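Local coordinates for protein MarR-family transcriptional regulator (Bordetella bronchiseptica, PDB 6PCO) that probably acts as a DNA-binding transcription factor that regulates biofilm formation and whose DNA binding is controlled by 6-hydroxynicotinic acid, at residues Cys96-Val101 with Ala110-Val115; Ile74-Leu79 with Lys120-Leu125; Val67-Gln72 with Gln161-Gly166. All coordinates share one frame; numbering follows the deposited sequence.

Interaction 1 of 3, residues Cys96-Val101 with Ala110-Val115; sequences CSLVDV and ATVRGV
L98 and V101 of helix 98-105 meet V112 of helix 109-121, joining the two helices of the helix-turn-helix in this MarR-family winged-helix domain. The contact across the segments is apolar. V112 points at the first helix, and its CG1 reaches between the two partners: L98 CD1 comes to 3.4 Å from V112 CG1, and V101 CG1 lies 3.9 Å from that same methyl of V112. With CG anti to the backbone N (chi1 174°), L98 carries CD1 across to V112 and R113, and L98 CD1 also lies 4.0 Å from R113 N. The CA atoms are nearest at L98 and V112, and V101 carries the packing inward to V86 of helix 81-93, where V115 also rests.

The polar contacts sit apart from this interface and fix the start of helix 98-105. S97 is its N-cap and forms a capping box with D100: D100 N donates to S97 OG, and S97 N returns a bond to the carboxylate. This return bond is nearly straight (170°) and 2.7 Å long, with S97 N on the anti side of D100 OD2 and 21° out of the carboxylate plane.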
ATOM      1  N   CYS A  96     -19.447  10.464 -10.362  1.00 67.67           N
ATOM      2  CA  CYS A  96     -19.265   9.285  -9.521  1.00 64.76           C
ATOM      3  C   CYS A  96     -19.744   9.561  -8.096  1.00 65.08           C
ATOM      4  O   CYS A  96     -19.561  10.661  -7.582  1.00 67.28           O
ATOM      5  CB  CYS A  96     -17.800   8.895  -9.433  1.00 64.02           C
ATOM      6  SG  CYS A  96     -17.119   8.302 -10.998  1.00 58.77           S
ATOM      7  N   SER A  97     -20.379   8.551  -7.495  1.00 69.07           N
ATOM      8  CA  SER A  97     -20.589   8.470  -6.048  1.00 72.67           C
ATOM      9  C   SER A  97     -19.282   8.012  -5.378  1.00 72.72           C
ATOM     10  O   SER A  97     -18.344   7.526  -6.040  1.00 66.86           O
ATOM     11  CB  SER A  97     -21.731   7.534  -5.719  1.00 73.08           C
ATOM     12  OG  SER A  97     -21.414   6.196  -6.101  1.00 69.31           O
ATOM     13  N   LEU A  98     -19.236   8.161  -4.054  1.00 69.91           N
ATOM     14  CA  LEU A  98     -18.127   7.708  -3.237  1.00 68.98           C
ATOM     15  C   LEU A  98     -17.835   6.237  -3.555  1.00 70.79           C
ATOM     16  O   LEU A  98     -16.687   5.898  -3.839  1.00 77.54           O
ATOM     17  CB  LEU A  98     -18.481   7.927  -1.760  1.00 74.45           C
ATOM     18  CG  LEU A  98     -17.500   7.382  -0.721  1.00 84.41           C
ATOM     19  CD1 LEU A  98     -16.321   8.324  -0.523  1.00 84.91           C
ATOM     20  CD2 LEU A  98     -18.210   7.154   0.604  1.00 94.65           C
ATOM     21  N   VAL A  99     -18.862   5.372  -3.546  1.00 73.25           N
ATOM     22  CA  VAL A  99     -18.627   3.935  -3.789  1.00 71.25           C
ATOM     23  C   VAL A  99     -18.193   3.740  -5.253  1.00 67.40           C
ATOM     24  O   VAL A  99     -17.341   2.917  -5.512  1.00 72.28           O
ATOM     25  CB  VAL A  99     -19.817   3.027  -3.403  1.00 74.84           C
ATOM     26  CG1 VAL A  99     -20.319   3.321  -1.992  1.00 73.06           C
ATOM     27  CG2 VAL A  99     -20.962   3.070  -4.404  1.00 71.66           C
ATOM     28  N   ASP A 100     -18.746   4.517  -6.194  1.00 61.67           N
ATOM     29  CA  ASP A 100     -18.291   4.481  -7.589  1.00 65.16           C
ATOM     30  C   ASP A 100     -16.768   4.633  -7.644  1.00 62.39           C
ATOM     31  O   ASP A 100     -16.075   3.893  -8.386  1.00 52.38           O
ATOM     32  CB  ASP A 100     -18.915   5.582  -8.457  1.00 75.65           C
ATOM     33  CG  ASP A 100     -20.364   5.349  -8.852  1.00 77.87           C
ATOM     34  OD1 ASP A 100     -20.727   4.178  -9.076  1.00 87.29           O
ATOM     35  OD2 ASP A 100     -21.119   6.348  -8.934  1.00 76.91           O
ATOM     36  N   VAL A 101     -16.247   5.590  -6.861  1.00 58.50           N
ATOM     37  CA  VAL A 101     -14.803   5.852  -6.830  1.00 58.05           C
ATOM     38  C   VAL A 101     -14.071   4.696  -6.139  1.00 52.31           C
ATOM     39  O   VAL A 101     -13.010   4.279  -6.582  1.00 55.52           O
ATOM     40  CB  VAL A 101     -14.463   7.198  -6.172  1.00 61.23           C
ATOM     41  CG1 VAL A 101     -12.955   7.388  -6.086  1.00 62.85           C
ATOM     42  CG2 VAL A 101     -15.101   8.363  -6.915  1.00 60.50           C
ATOM     43  N   ALA A 110     -12.297   5.074   3.387  1.00 63.54           N
ATOM     44  CA  ALA A 110     -11.715   6.077   4.296  1.00 72.24           C
ATOM     45  C   ALA A 110     -10.700   6.939   3.522  1.00 69.87           C
ATOM     46  O   ALA A 110     -10.743   8.179   3.580  1.00 64.23           O
ATOM     47  CB  ALA A 110     -11.099   5.414   5.518  1.00 67.92           C
ATOM     48  N   THR A 111      -9.797   6.284   2.784  1.00 63.53           N
ATOM     49  CA  THR A 111      -8.845   6.986   1.936  1.00 63.27           C
ATOM     50  C   THR A 111      -9.598   7.862   0.915  1.00 65.44           C
ATOM     51  O   THR A 111      -9.205   9.024   0.679  1.00 65.87           O
ATOM     52  CB  THR A 111      -7.874   6.005   1.260  1.00 69.92           C
ATOM     53  OG1 THR A 111      -7.300   5.137   2.240  1.00 62.15           O
ATOM     54  CG2 THR A 111      -6.778   6.706   0.485  1.00 66.39           C
ATOM     55  N   VAL A 112     -10.681   7.334   0.318  1.00 64.41           N
ATOM     56  CA  VAL A 112     -11.434   8.094  -0.714  1.00 66.26           C
ATOM     57  C   VAL A 112     -12.030   9.371  -0.097  1.00 63.26           C
ATOM     58  O   VAL A 112     -11.834  10.433  -0.646  1.00 64.34           O
ATOM     59  CB  VAL A 112     -12.509   7.253  -1.436  1.00 63.49           C
ATOM     60  CG1 VAL A 112     -13.392   8.107  -2.328  1.00 61.84           C
ATOM     61  CG2 VAL A 112     -11.898   6.135  -2.262  1.00 65.28           C
ATOM     62  N   ARG A 113     -12.745   9.276   1.031  1.00 64.89           N
ATOM     63  CA  ARG A 113     -13.418  10.472   1.592  1.00 67.83           C
ATOM     64  C   ARG A 113     -12.354  11.532   1.897  1.00 60.37           C
ATOM     65  O   ARG A 113     -12.574  12.747   1.743  1.00 57.70           O
ATOM     66  CB  ARG A 113     -14.256  10.137   2.831  1.00 73.15           C
ATOM     67  CG  ARG A 113     -13.432   9.693   4.027  1.00 99.83           C
ATOM     68  CD  ARG A 113     -14.218   9.289   5.261  1.00114.02           C
ATOM     69  NE  ARG A 113     -13.295   8.844   6.298  1.00115.43           N
ATOM     70  CZ  ARG A 113     -12.376   9.627   6.874  1.00106.59           C
ATOM     71  NH1 ARG A 113     -12.314  10.933   6.594  1.00107.45           N
ATOM     72  NH2 ARG A 113     -11.497   9.086   7.698  1.00103.73           N
ATOM     73  N   GLY A 114     -11.181  11.058   2.324  1.00 53.98           N
ATOM     74  CA  GLY A 114     -10.101  11.934   2.666  1.00 55.71           C
ATOM     75  C   GLY A 114      -9.579  12.650   1.440  1.00 59.16           C
ATOM     76  O   GLY A 114      -9.419  13.865   1.446  1.00 54.27           O
ATOM     77  N   VAL A 115      -9.338  11.877   0.372  1.00 66.06           N
ATOM     78  CA  VAL A 115      -8.980  12.443  -0.931  1.00 61.41           C
ATOM     79  C   VAL A 115     -10.031  13.470  -1.369  1.00 55.01           C
ATOM     80  O   VAL A 115      -9.699  14.591  -1.746  1.00 52.74           O
ATOM     81  CB  VAL A 115      -8.828  11.362  -2.005  1.00 60.33           C
ATOM     82  CG1 VAL A 115      -8.815  11.996  -3.385  1.00 59.07           C
ATOM     83  CG2 VAL A 115      -7.587  10.501  -1.767  1.00 58.05           C
TER

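Interaction 2 of 3, residues Ile74-Leu79 with Lys120-Leu125; sequences IPDSKL and KARKLL
R122 reaches from the end of helix 109-121 to D76 and K78 in the loop between helices 55-73 and 81-93. From its CB the chain starts towards that loop, runs straight through CG and turns about the CG-CD bond (chi3 59°), which brings the guanidinium across K78. R122 NE lies 4.0 Å from K78 CD, a carbon over one face of the group and towards its rim; L124 CD1, from the arginine's own segment, sits over the centre of the opposite face. R122 CZ comes next, 3.9 Å from K78 CB. NH1 is closer to that carbon, and it also makes a weak bond to D76 OD2. The main bond is at the other nitrogen: R122 NH2 lies 2.7 Å from D76 OD2, on its syn lone pair and 10° out of the guanidinium plane, although the carboxylate and guanidinium planes are 56° apart.

The other carboxylate oxygen works within the loop: K78 N donates to D76 OD1 at 2.8 Å, an Asx turn at the start of a type I beta turn. R122 is the first residue past the helix, which a Schellman motif ends with K123 as C-prime. K78 NZ lies 4.7 Å from R122 NE, like charges not in contact. The arginine probably favours the ionised carboxylate of D76, and their salt bridge ties the loop to the end of helix 109-121.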
ATOM      1  N   ILE A  74       6.565  13.721  -9.348  1.00 61.64           N
ATOM      2  CA  ILE A  74       5.361  14.538  -9.584  1.00 74.15           C
ATOM      3  C   ILE A  74       5.688  16.009  -9.310  1.00 68.37           C
ATOM      4  O   ILE A  74       6.210  16.328  -8.248  1.00 73.86           O
ATOM      5  CB  ILE A  74       4.143  14.040  -8.770  1.00 81.42           C
ATOM      6  CG1 ILE A  74       2.835  14.529  -9.395  1.00 81.66           C
ATOM      7  CG2 ILE A  74       4.225  14.400  -7.287  1.00 83.93           C
ATOM      8  CD1 ILE A  74       2.406  13.724 -10.601  1.00 80.44           C
ATOM      9  N   PRO A  75       5.428  16.937 -10.265  1.00 74.77           N
ATOM     10  CA  PRO A  75       5.678  18.373 -10.071  1.00 80.04           C
ATOM     11  C   PRO A  75       4.900  19.011  -8.906  1.00 82.54           C
ATOM     12  O   PRO A  75       5.505  19.602  -8.005  1.00 84.97           O
ATOM     13  CB  PRO A  75       5.201  19.031 -11.381  1.00 81.99           C
ATOM     14  CG  PRO A  75       5.184  17.914 -12.405  1.00 79.81           C
ATOM     15  CD  PRO A  75       4.933  16.644 -11.620  1.00 80.38           C
ATOM     16  N   ASP A  76       3.566  18.879  -8.949  1.00 87.38           N
ATOM     17  CA  ASP A  76       2.666  19.325  -7.890  1.00 81.35           C
ATOM     18  C   ASP A  76       2.886  18.464  -6.642  1.00 84.28           C
ATOM     19  O   ASP A  76       2.438  17.315  -6.575  1.00 96.00           O
ATOM     20  CB  ASP A  76       1.198  19.258  -8.313  1.00 72.91           C
ATOM     21  CG  ASP A  76       0.250  19.757  -7.234  1.00 76.58           C
ATOM     22  OD1 ASP A  76       0.657  19.800  -6.057  1.00 87.42           O
ATOM     23  OD2 ASP A  76      -0.882  20.115  -7.576  1.00 81.42           O
ATOM     24  N   SER A  77       3.549  19.053  -5.644  1.00 88.31           N
ATOM     25  CA  SER A  77       4.006  18.334  -4.464  1.00 92.69           C
ATOM     26  C   SER A  77       2.860  18.128  -3.455  1.00 83.74           C
ATOM     27  O   SER A  77       2.990  17.304  -2.556  1.00 76.04           O
ATOM     28  CB  SER A  77       5.196  19.040  -3.857  1.00 98.51           C
ATOM     29  OG  SER A  77       6.202  19.258  -4.842  1.00106.73           O
ATOM     30  N   LYS A  78       1.745  18.862  -3.618  1.00 79.55           N
ATOM     31  CA  LYS A  78       0.559  18.742  -2.742  1.00 75.19           C
ATOM     32  C   LYS A  78      -0.207  17.449  -3.054  1.00 77.51           C
ATOM     33  O   LYS A  78      -0.903  16.904  -2.180  1.00 71.91           O
ATOM     34  CB  LYS A  78      -0.381  19.940  -2.912  1.00 76.24           C
ATOM     35  CG  LYS A  78       0.020  21.203  -2.164  1.00 80.76           C
ATOM     36  CD  LYS A  78      -0.763  22.426  -2.603  1.00 92.12           C
ATOM     37  CE  LYS A  78      -0.919  23.481  -1.526  1.00 92.99           C
ATOM     38  NZ  LYS A  78      -1.692  24.655  -2.005  1.00101.93           N
ATOM     39  N   LEU A  79      -0.046  16.967  -4.296  1.00 70.36           N
ATOM     40  CA  LEU A  79      -0.826  15.883  -4.867  1.00 67.97           C
ATOM     41  C   LEU A  79      -0.256  14.527  -4.438  1.00 64.31           C
ATOM     42  O   LEU A  79       0.897  14.267  -4.657  1.00 74.74           O
ATOM     43  CB  LEU A  79      -0.778  16.033  -6.389  1.00 67.75           C
ATOM     44  CG  LEU A  79      -1.872  15.305  -7.167  1.00 72.85           C
ATOM     45  CD1 LEU A  79      -3.237  15.948  -6.933  1.00 71.97           C
ATOM     46  CD2 LEU A  79      -1.538  15.277  -8.655  1.00 71.28           C
ATOM     47  N   LYS A 120     -11.700  18.701  -2.806  1.00 55.37           N
ATOM     48  CA  LYS A 120     -12.749  19.743  -2.646  1.00 64.79           C
ATOM     49  C   LYS A 120     -12.101  21.086  -2.244  1.00 63.54           C
ATOM     50  O   LYS A 120     -12.430  22.133  -2.781  1.00 53.23           O
ATOM     51  CB  LYS A 120     -13.837  19.322  -1.649  1.00 56.42           C
ATOM     52  N   ALA A 121     -11.137  21.044  -1.324  1.00 67.98           N
ATOM     53  CA  ALA A 121     -10.503  22.263  -0.791  1.00 70.46           C
ATOM     54  C   ALA A 121      -9.753  23.019  -1.903  1.00 68.69           C
ATOM     55  O   ALA A 121      -9.893  24.214  -2.047  1.00 72.34           O
ATOM     56  CB  ALA A 121      -9.600  21.914   0.375  1.00 66.51           C
ATOM     57  N   ARG A 122      -8.982  22.308  -2.720  1.00 73.12           N
ATOM     58  CA  ARG A 122      -8.227  22.938  -3.789  1.00 64.90           C
ATOM     59  C   ARG A 122      -9.128  23.214  -5.005  1.00 61.63           C
ATOM     60  O   ARG A 122      -8.619  23.573  -6.058  1.00 60.71           O
ATOM     61  CB  ARG A 122      -7.035  22.055  -4.172  1.00 65.25           C
ATOM     62  CG  ARG A 122      -6.027  21.826  -3.052  1.00 66.34           C
ATOM     63  CD  ARG A 122      -4.836  20.957  -3.460  1.00 69.45           C
ATOM     64  NE  ARG A 122      -4.111  21.553  -4.577  1.00 66.61           N
ATOM     65  CZ  ARG A 122      -3.282  20.916  -5.389  1.00 64.72           C
ATOM     66  NH1 ARG A 122      -2.851  19.697  -5.101  1.00 82.85           N
ATOM     67  NH2 ARG A 122      -2.884  21.512  -6.494  1.00 60.00           N
ATOM     68  N   LYS A 123     -10.451  23.030  -4.874  1.00 67.37           N
ATOM     69  CA  LYS A 123     -11.425  23.307  -5.953  1.00 64.33           C
ATOM     70  C   LYS A 123     -11.159  22.463  -7.214  1.00 64.24           C
ATOM     71  O   LYS A 123     -11.564  22.861  -8.301  1.00 61.93           O
ATOM     72  CB  LYS A 123     -11.369  24.784  -6.343  1.00 68.79           C
ATOM     73  CG  LYS A 123     -11.845  25.754  -5.273  1.00 81.18           C
ATOM     74  CD  LYS A 123     -13.329  26.057  -5.339  1.00 93.06           C
ATOM     75  CE  LYS A 123     -13.678  27.393  -4.717  1.00104.94           C
ATOM     76  NZ  LYS A 123     -13.365  27.417  -3.268  1.00112.41           N
ATOM     77  N   LEU A 124     -10.520  21.292  -7.065  1.00 61.43           N
ATOM     78  CA  LEU A 124     -10.186  20.410  -8.184  1.00 53.78           C
ATOM     79  C   LEU A 124     -11.343  19.446  -8.504  1.00 58.41           C
ATOM     80  O   LEU A 124     -11.375  18.850  -9.591  1.00 51.59           O
ATOM     81  CB  LEU A 124      -8.925  19.625  -7.838  1.00 53.91           C
ATOM     82  CG  LEU A 124      -7.657  20.457  -7.647  1.00 58.53           C
ATOM     83  CD1 LEU A 124      -6.535  19.563  -7.133  1.00 57.13           C
ATOM     84  CD2 LEU A 124      -7.233  21.171  -8.929  1.00 53.26           C
ATOM     85  N   LEU A 125     -12.282  19.274  -7.565  1.00 61.44           N
ATOM     86  CA  LEU A 125     -13.531  18.563  -7.852  1.00 68.87           C
ATOM     87  C   LEU A 125     -14.681  19.301  -7.168  1.00 65.00           C
ATOM     88  O   LEU A 125     -14.469  19.944  -6.159  1.00 61.49           O
ATOM     89  CB  LEU A 125     -13.447  17.095  -7.407  1.00 68.41           C
ATOM     90  CG  LEU A 125     -13.136  16.839  -5.933  1.00 71.79           C
ATOM     91  CD1 LEU A 125     -14.349  17.075  -5.047  1.00 79.40           C
ATOM     92  CD2 LEU A 125     -12.634  15.420  -5.736  1.00 67.42           C
TER

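Interaction 3 of 3, residues Val67-Gln72 with Gln161-Gly166; sequences VAIFQQ and QSTFGG
I69 of helix 55-73 packs against S162 and T163 near the end of helix 143-164, and within 67-72 this isoleucine alone makes the contact. Its two branches divide the work. I69 CG2, anti to the backbone N, lies 3.7 Å from S162 CB, while I69 CD1, at the end of the other branch, sits over the T163 backbone, 3.9 Å from T163 CA. T163 OG1 is near both methyls, 4.0 Å from I69 CD1 and 4.1 Å from I69 CG2. I69 also leans on I159, one turn before T163. No hydrogen bond crosses between the two segments. The CA atoms are nearest at I69 and T163, 6.9 Å apart.

Around this apolar contact, polar bonds from R65 and H66 hold S162 and T163. T163 OG1 sits beside the backbone N (chi1 -61°), where it bonds to I159 O and to H66 ND1 on helix 55-73. R65, also on that helix, gives NH2 to S162 O and NH1 to T163 O, so two carbonyls in the last turn of helix 143-164 are gripped by one guanidinium group from the facing helix. The chain then leaves helical geometry at G165, whose positive phi (57°) suits a glycine.

Farther out, F164 turns away from I69 and packs on I175 and V176 of helix 169-183, and both T163 and F164 touch V55 of the second subunit. H66 lines the pocket in which 1,4-butanediol is bound, and the T163 side chain is about 5 Å from that molecule. The N-terminal helix 55-73 and the C-terminal helices 143-164 and 169-183, packed beside the partner subunit, form the dimerisation region of the MarR fold, with the 1,4-butanediol pocket between these helices and helix 81-93.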
ATOM      1  N   VAL A  67       5.791   4.687  -4.422  1.00 64.30           N
ATOM      2  CA  VAL A  67       5.259   5.942  -3.858  1.00 67.35           C
ATOM      3  C   VAL A  67       6.393   6.974  -3.739  1.00 57.75           C
ATOM      4  O   VAL A  67       6.188   8.147  -4.044  1.00 62.25           O
ATOM      5  CB  VAL A  67       4.520   5.723  -2.522  1.00 71.62           C
ATOM      6  CG1 VAL A  67       4.288   7.030  -1.782  1.00 69.71           C
ATOM      7  CG2 VAL A  67       3.192   5.009  -2.734  1.00 71.44           C
ATOM      8  N   ALA A  68       7.581   6.539  -3.309  1.00 53.45           N
ATOM      9  CA  ALA A  68       8.763   7.405  -3.322  1.00 56.38           C
ATOM     10  C   ALA A  68       9.009   7.931  -4.744  1.00 59.52           C
ATOM     11  O   ALA A  68       9.201   9.126  -4.936  1.00 58.12           O
ATOM     12  CB  ALA A  68       9.971   6.669  -2.789  1.00 53.64           C
ATOM     13  N   ILE A  69       8.999   7.035  -5.739  1.00 56.81           N
ATOM     14  CA  ILE A  69       9.207   7.455  -7.093  1.00 55.84           C
ATOM     15  C   ILE A  69       8.136   8.493  -7.443  1.00 56.97           C
ATOM     16  O   ILE A  69       8.442   9.529  -8.029  1.00 69.44           O
ATOM     17  CB  ILE A  69       9.196   6.262  -8.062  1.00 56.24           C
ATOM     18  CG1 ILE A  69      10.500   5.477  -7.984  1.00 56.33           C
ATOM     19  CG2 ILE A  69       8.905   6.709  -9.490  1.00 59.12           C
ATOM     20  CD1 ILE A  69      10.387   4.066  -8.518  1.00 64.56           C
ATOM     21  N   PHE A  70       6.877   8.189  -7.114  1.00 61.04           N
ATOM     22  CA  PHE A  70       5.752   9.083  -7.446  1.00 59.03           C
ATOM     23  C   PHE A  70       6.045  10.487  -6.902  1.00 57.92           C
ATOM     24  O   PHE A  70       5.891  11.457  -7.621  1.00 51.08           O
ATOM     25  CB  PHE A  70       4.422   8.538  -6.899  1.00 57.00           C
ATOM     26  CG  PHE A  70       3.234   9.416  -7.200  1.00 56.37           C
ATOM     27  CD1 PHE A  70       2.934  10.510  -6.399  1.00 59.08           C
ATOM     28  CD2 PHE A  70       2.447   9.188  -8.317  1.00 60.72           C
ATOM     29  CE1 PHE A  70       1.866  11.344  -6.697  1.00 58.67           C
ATOM     30  CE2 PHE A  70       1.394  10.038  -8.627  1.00 63.76           C
ATOM     31  CZ  PHE A  70       1.103  11.112  -7.816  1.00 61.19           C
ATOM     32  N   GLN A  71       6.463  10.554  -5.626  1.00 61.71           N
ATOM     33  CA  GLN A  71       6.639  11.808  -4.855  1.00 68.25           C
ATOM     34  C   GLN A  71       7.822  12.627  -5.392  1.00 67.52           C
ATOM     35  O   GLN A  71       7.751  13.854  -5.458  1.00 68.50           O
ATOM     36  CB  GLN A  71       6.839  11.488  -3.374  1.00 68.28           C
ATOM     37  CG  GLN A  71       5.548  11.075  -2.683  1.00 79.05           C
ATOM     38  CD  GLN A  71       5.745  10.617  -1.258  1.00 74.48           C
ATOM     39  OE1 GLN A  71       6.679   9.882  -0.946  1.00 71.42           O
ATOM     40  NE2 GLN A  71       4.852  11.056  -0.384  1.00 67.30           N
ATOM     41  N   GLN A  72       8.902  11.927  -5.756  1.00 65.98           N
ATOM     42  CA  GLN A  72      10.089  12.519  -6.319  1.00 73.26           C
ATOM     43  C   GLN A  72       9.793  13.138  -7.701  1.00 72.92           C
ATOM     44  O   GLN A  72      10.251  14.231  -7.975  1.00 82.87           O
ATOM     45  CB  GLN A  72      11.211  11.479  -6.367  1.00 72.91           C
ATOM     46  CG  GLN A  72      11.768  11.143  -4.988  1.00 81.39           C
ATOM     47  CD  GLN A  72      13.049  10.351  -5.071  1.00 89.86           C
ATOM     48  OE1 GLN A  72      13.983  10.729  -5.775  1.00 97.56           O
ATOM     49  NE2 GLN A  72      13.108   9.240  -4.350  1.00 86.08           N
ATOM     50  N   GLN A 161       7.434   4.249 -15.886  1.00 53.34           N
ATOM     51  CA  GLN A 161       8.720   3.816 -16.441  1.00 57.32           C
ATOM     52  C   GLN A 161       9.734   3.574 -15.318  1.00 57.28           C
ATOM     53  O   GLN A 161      10.343   2.502 -15.257  1.00 76.60           O
ATOM     54  CB  GLN A 161       9.279   4.830 -17.439  1.00 59.83           C
ATOM     55  CG  GLN A 161       8.514   4.901 -18.755  1.00 62.75           C
ATOM     56  CD  GLN A 161       8.277   3.539 -19.361  1.00 72.14           C
ATOM     57  OE1 GLN A 161       9.207   2.771 -19.620  1.00 77.13           O
ATOM     58  NE2 GLN A 161       7.009   3.210 -19.562  1.00 83.92           N
ATOM     59  N   SER A 162       9.891   4.549 -14.419  1.00 58.87           N
ATOM     60  CA  SER A 162      10.820   4.430 -13.278  1.00 59.75           C
ATOM     61  C   SER A 162      10.471   3.204 -12.433  1.00 63.71           C
ATOM     62  O   SER A 162      11.360   2.450 -12.062  1.00 68.81           O
ATOM     63  CB  SER A 162      10.826   5.658 -12.430  1.00 60.09           C
ATOM     64  OG  SER A 162      11.354   6.755 -13.150  1.00 71.68           O
ATOM     65  N   THR A 163       9.175   3.017 -12.158  1.00 60.15           N
ATOM     66  CA  THR A 163       8.718   1.951 -11.305  1.00 60.36           C
ATOM     67  C   THR A 163       9.107   0.594 -11.896  1.00 59.70           C
ATOM     68  O   THR A 163       9.536  -0.290 -11.143  1.00 56.79           O
ATOM     69  CB  THR A 163       7.206   2.034 -11.065  1.00 62.93           C
ATOM     70  OG1 THR A 163       6.924   3.274 -10.412  1.00 67.32           O
ATOM     71  CG2 THR A 163       6.701   0.888 -10.216  1.00 60.22           C
ATOM     72  N   PHE A 164       8.929   0.428 -13.220  1.00 62.55           N
ATOM     73  CA  PHE A 164       9.332  -0.817 -13.922  1.00 60.10           C
ATOM     74  C   PHE A 164      10.849  -0.975 -13.816  1.00 64.50           C
ATOM     75  O   PHE A 164      11.387  -2.094 -13.826  1.00 61.61           O
ATOM     76  CB  PHE A 164       8.927  -0.825 -15.397  1.00 56.21           C
ATOM     77  CG  PHE A 164       7.493  -1.219 -15.675  1.00 60.38           C
ATOM     78  CD1 PHE A 164       6.957  -2.385 -15.143  1.00 57.69           C
ATOM     79  CD2 PHE A 164       6.674  -0.420 -16.473  1.00 54.13           C
ATOM     80  CE1 PHE A 164       5.637  -2.740 -15.390  1.00 50.96           C
ATOM     81  CE2 PHE A 164       5.356  -0.770 -16.708  1.00 50.87           C
ATOM     82  CZ  PHE A 164       4.841  -1.938 -16.175  1.00 49.60           C
ATOM     83  N   GLY A 165      11.531   0.166 -13.714  1.00 67.29           N
ATOM     84  CA  GLY A 165      12.946   0.180 -13.483  1.00 69.75           C
ATOM     85  C   GLY A 165      13.654  -0.590 -14.575  1.00 68.35           C
ATOM     86  O   GLY A 165      13.562  -0.218 -15.745  1.00 73.14           O
ATOM     87  N   GLY A 166      14.297  -1.692 -14.182  1.00 66.72           N
ATOM     88  CA  GLY A 166      15.128  -2.498 -15.073  1.00 70.11           C
ATOM     89  C   GLY A 166      14.466  -3.801 -15.488  1.00 71.61           C
ATOM     90  O   GLY A 166      15.120  -4.646 -16.028  1.00 69.43           O
TER

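How the interactions relate
The three contacts run from the helix-turn-helix to the dimer interface. Interaction 3 brackets the others along the chain: its segments enclose those of interaction 2, which in turn enclose those of interaction 1. Interactions 1 and 2 both use helix 109-121, with centres about 16 Å apart and no touch between them. Interactions 2 and 3 touch directly, L79 O lying 3.7 Å from F70 CE1, although their centres are about 20 Å apart. Interactions 1 and 3 lie on opposite sides of the chain's centre, about 25 Å apart between centres. The loop 74-79 thus joins the dimerisation helices to the end of helix 109-121 in the DNA-binding region.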